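Local coordinates for beta-lactamase (Sphaerobacter thermophilus, PDB 4EWF), which probably hydrolyses beta-lactams to substituted beta-amino acids, as a member of the class A serine beta-lactamase family, at residues 112-115 against 116-119; 179-182 against 183-186. One frame throughout, in Å; residues are numbered along the deposited sequence.

Interaction 1: 112-115 against 116-119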
loop_
_atom_site.group_PDB
_atom_site.type_symbol
_atom_site.label_atom_id
_atom_site.label_comp_id
_atom_site.label_asym_id
_atom_site.label_seq_id
_atom_site.Cartn_x
_atom_site.Cartn_y
_atom_site.Cartn_z
ATOM N N ILE A 112 3.907 9.834 3.405
ATOM C CA ILE A 112 3.298 10.059 4.709
ATOM C C ILE A 112 1.771 9.992 4.672
ATOM O O ILE A 112 1.102 10.353 5.646
ATOM C CB ILE A 112 3.720 11.429 5.308
ATOM C CG1 ILE A 112 3.130 12.584 4.494
ATOM C CG2 ILE A 112 5.227 11.558 5.355
ATOM C CD1 ILE A 112 3.102 13.907 5.267
ATOM N N SER A 113 1.217 9.549 3.548
ATOM C CA SER A 113 -0.233 9.366 3.443
ATOM C C SER A 113 -1.026 10.676 3.586
ATOM O O SER A 113 -2.055 10.748 4.278
ATOM C CB SER A 113 -0.717 8.323 4.455
ATOM O OG SER A 113 -1.820 7.610 3.914
ATOM N N ASP A 114 -0.548 11.720 2.919
ATOM C CA ASP A 114 -1.192 13.020 3.032
ATOM C C ASP A 114 -2.570 13.019 2.358
ATOM O O ASP A 114 -2.682 12.889 1.136
ATOM C CB ASP A 114 -0.286 14.097 2.434
ATOM C CG ASP A 114 -0.730 15.490 2.801
ATOM O OD1 ASP A 114 0.090 16.260 3.359
ATOM O OD2 ASP A 114 -1.904 15.806 2.527
ATOM N N ASN A 115 -3.603 13.164 3.177
ATOM C CA ASN A 115 -4.993 13.080 2.742
ATOM C C ASN A 115 -5.397 14.249 1.834
ATOM O O ASN A 115 -6.175 14.066 0.906
ATOM C CB ASN A 115 -5.948 12.997 3.946
ATOM C CG ASN A 115 -6.001 11.594 4.576
ATOM O OD1 ASN A 115 -5.517 10.623 3.998
ATOM N ND2 ASN A 115 -6.609 11.494 5.756
ATOM N N THR A 116 -4.871 15.444 2.101
ATOM C CA THR A 116 -5.130 16.590 1.224
ATOM C C THR A 116 -4.538 16.343 -0.175
ATOM O O THR A 116 -5.212 16.519 -1.198
ATOM C CB THR A 116 -4.541 17.892 1.800
ATOM O OG1 THR A 116 -5.181 18.203 3.052
ATOM C CG2 THR A 116 -4.761 19.038 0.834
ATOM N N ALA A 117 -3.275 15.930 -0.216
ATOM C CA ALA A 117 -2.604 15.637 -1.483
ATOM C C ALA A 117 -3.368 14.557 -2.249
ATOM O O ALA A 117 -3.524 14.633 -3.471
ATOM C CB ALA A 117 -1.186 15.176 -1.226
ATOM N N THR A 118 -3.843 13.558 -1.511
ATOM C CA THR A 118 -4.605 12.459 -2.092
ATOM C C THR A 118 -5.872 12.967 -2.766
ATOM O O THR A 118 -6.133 12.633 -3.927
ATOM C CB THR A 118 -4.979 11.412 -1.033
ATOM O OG1 THR A 118 -3.782 10.847 -0.487
ATOM C CG2 THR A 118 -5.817 10.295 -1.655
ATOM N N ASN A 119 -6.660 13.761 -2.036
ATOM C CA ASN A 119 -7.902 14.303 -2.575
ATOM C C ASN A 119 -7.704 15.262 -3.754
ATOM O O ASN A 119 -8.560 15.355 -4.635
ATOM C CB ASN A 119 -8.754 14.947 -1.474
ATOM C CG ASN A 119 -9.254 13.923 -0.456
ATOM O OD1 ASN A 119 -9.127 12.718 -0.670
ATOM N ND2 ASN A 119 -9.821 14.399 0.653
HETATM O O HOH W 1 -3.019 17.151 4.519
#

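Interaction 2: 179-182 against 183-186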
loop_
_atom_site.group_PDB
_atom_site.type_symbol
_atom_site.label_atom_id
_atom_site.label_comp_id
_atom_site.label_asym_id
_atom_site.label_seq_id
_atom_site.Cartn_x
_atom_site.Cartn_y
_atom_site.Cartn_z
ATOM N N ALA A 179 2.024 -2.199 -14.943
ATOM C CA ALA A 179 1.047 -1.270 -14.368
ATOM C C ALA A 179 0.917 0.016 -15.176
ATOM O O ALA A 179 -0.142 0.644 -15.187
ATOM C CB ALA A 179 1.383 -0.951 -12.903
ATOM N N ALA A 180 2.009 0.403 -15.831
ATOM C CA ALA A 180 2.074 1.603 -16.665
ATOM C C ALA A 180 3.304 1.415 -17.551
ATOM O O ALA A 180 3.768 0.285 -17.710
ATOM C CB ALA A 180 2.196 2.867 -15.795
ATOM N N SER A 181 3.843 2.485 -18.131
ATOM C CA SER A 181 5.091 2.341 -18.885
ATOM C C SER A 181 6.190 1.903 -17.917
ATOM O O SER A 181 6.050 2.078 -16.704
ATOM C CB SER A 181 5.476 3.644 -19.578
ATOM O OG SER A 181 6.046 4.557 -18.659
ATOM N N GLN A 182 7.266 1.316 -18.437
ATOM C CA GLN A 182 8.346 0.825 -17.572
ATOM C C GLN A 182 9.005 1.967 -16.801
ATOM O O GLN A 182 9.378 1.809 -15.635
ATOM C CB GLN A 182 9.395 0.046 -18.375
ATOM C CG GLN A 182 10.581 -0.424 -17.547
ATOM C CD GLN A 182 10.156 -1.327 -16.401
ATOM O OE1 GLN A 182 9.825 -2.496 -16.610
ATOM N NE2 GLN A 182 10.151 -0.787 -15.183
ATOM N N GLU A 183 9.161 3.117 -17.451
ATOM C CA GLU A 183 9.713 4.294 -16.782
ATOM C C GLU A 183 8.844 4.671 -15.589
ATOM O O GLU A 183 9.345 4.959 -14.501
ATOM C CB GLU A 183 9.813 5.490 -17.741
ATOM C CG GLU A 183 10.272 6.774 -17.059
ATOM C CD GLU A 183 10.194 8.000 -17.960
ATOM O OE1 GLU A 183 9.797 9.082 -17.464
ATOM O OE2 GLU A 183 10.540 7.887 -19.155
ATOM N N SER A 184 7.533 4.661 -15.794
ATOM C CA SER A 184 6.625 5.013 -14.717
ATOM C C SER A 184 6.632 3.962 -13.603
ATOM O O SER A 184 6.653 4.299 -12.417
ATOM C CB SER A 184 5.223 5.271 -15.268
ATOM O OG SER A 184 5.222 6.456 -16.051
ATOM N N CYS A 185 6.641 2.685 -13.969
ATOM C CA CYS A 185 6.746 1.649 -12.940
ATOM C C CYS A 185 8.018 1.810 -12.103
ATOM O O CYS A 185 7.995 1.677 -10.883
ATOM C CB CYS A 185 6.669 0.246 -13.548
ATOM S SG CYS A 185 5.034 -0.128 -14.230
ATOM N N THR A 186 9.129 2.112 -12.761
ATOM C CA THR A 186 10.366 2.355 -12.033
ATOM C C THR A 186 10.234 3.558 -11.095
ATOM O O THR A 186 10.648 3.491 -9.945
ATOM C CB THR A 186 11.532 2.557 -12.995
ATOM O OG1 THR A 186 11.670 1.372 -13.783
ATOM C CG2 THR A 186 12.817 2.817 -12.224
#

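Interaction 1: 112-115 against 116-119
Asp114 caps helix 115-125 at its N-terminus, where its carboxylate meets the backbone of Thr116 and Ala117 just after the Ser-Asp-Asn triplet of residues 113-115. With CG anti to the backbone N (chi1 -167°), the carboxylate folds back over the first turn, and Asp114 OD2 accepts a nearly straight hydrogen bond from Ala117 N (3.1 Å), which meets it from above the carboxylate plane. The oxygen of a water donates to Asp114 OD2 (2.6 Å) and is hydrogen-bonded to Thr116 OG1 (2.8 Å), bridging the two side chains. Asp114 OD1 is held from outside by the backbone N-H groups of Val90 and Leu91, so both carboxylate oxygens are engaged in a buried setting, and Thr116 OG1 is also hydrogen-bonded to Ala85 N.

Ser113, Asp114 and Asn115 match the SDN motif of class A beta-lactamases. Ser113 OG bonds to Ser52, Lys55 and Lys216, consistent with the active-site SxxK and KTG elements, and Asn115 OD1 is hydrogen-bonded to Lys55 NZ, and its ND2 to Pro86 O.

The carbonyl of Asp114 is gripped twice by one residue: Thr118 N donates at 3.0 Å to Asp114 O, and Thr118 OG1 reaches the same Asp114 O at 2.8 Å from above the carbonyl plane. One residue on, Asn119 N closes the next helical bond to Asn115 O at 3.0 Å.

Interaction 2: 179-182 against 183-186
Cys185 and Ser184 form the tightly packed side of this first helical turn, meeting Ala179, Ala180 and Ser181, whereas Gln182, Glu183 and Thr186 lie on its solvent side. The sulfur of Cys185 points back along the incoming loop, where Cys185 SG rests 4.0 Å from Ala179 CB and 3.5 Å from Ala180 N. Ala180 CB in turn sits 3.9 Å from Ser184 CB. Behind these small side chains stands helix 55-67, with Ile60 against Ala179, Arg64 and Asp67 against Ala180, and Tyr63 against Ser184.

Ser181 is the N-cap of helix 182-192, which follows the loop from helix 164-175. Ser181 OG accepts from Ser184 N at 3.2 Å, a fairly straight bond (160°), and a chi1 of 78° tucks the hydroxyl into the gap flanked by its own N and C atoms, facing the open end of the helix. Asp67 OD2 is hydrogen-bonded to Ser181 N, and Asp67 OD1 to Ser184 OG. Cys185 N donates to Ser181 O at 2.9 Å, the first i to i+4 bond of the helix.

On the exposed flank Gln182 O receives hydrogen bonds from both Thr186 N, at 2.9 Å, and Thr186 OG1, which approach from opposite faces of the carbonyl plane. The Gln182 side chain bends at chi2 (59°), and this brings Gln182 NE2 to 3.0 Å from Thr186 OG1, the two side chains crossing at a slant.

Interaction 1 precedes interaction 2 along the chain, and both mark the start of a helix: 115-125 for residues 112-119, 182-192 for residues 179-186. Their centres lie 22 Å apart and their nearest atoms about 16 Å, so they do not touch. Helix 55-67 is a shared neighbour. Its first residue, Lys55, reaches the Ser-Asp-Asn segment of interaction 1, while Arg64 and Asp67, near its far end, meet interaction 2. Ser113 and Asn115 of interaction 1 probably line the active site, and residues 179-186 join the ends of helices 55-67 and 182-192 at a partly exposed part of the helical region.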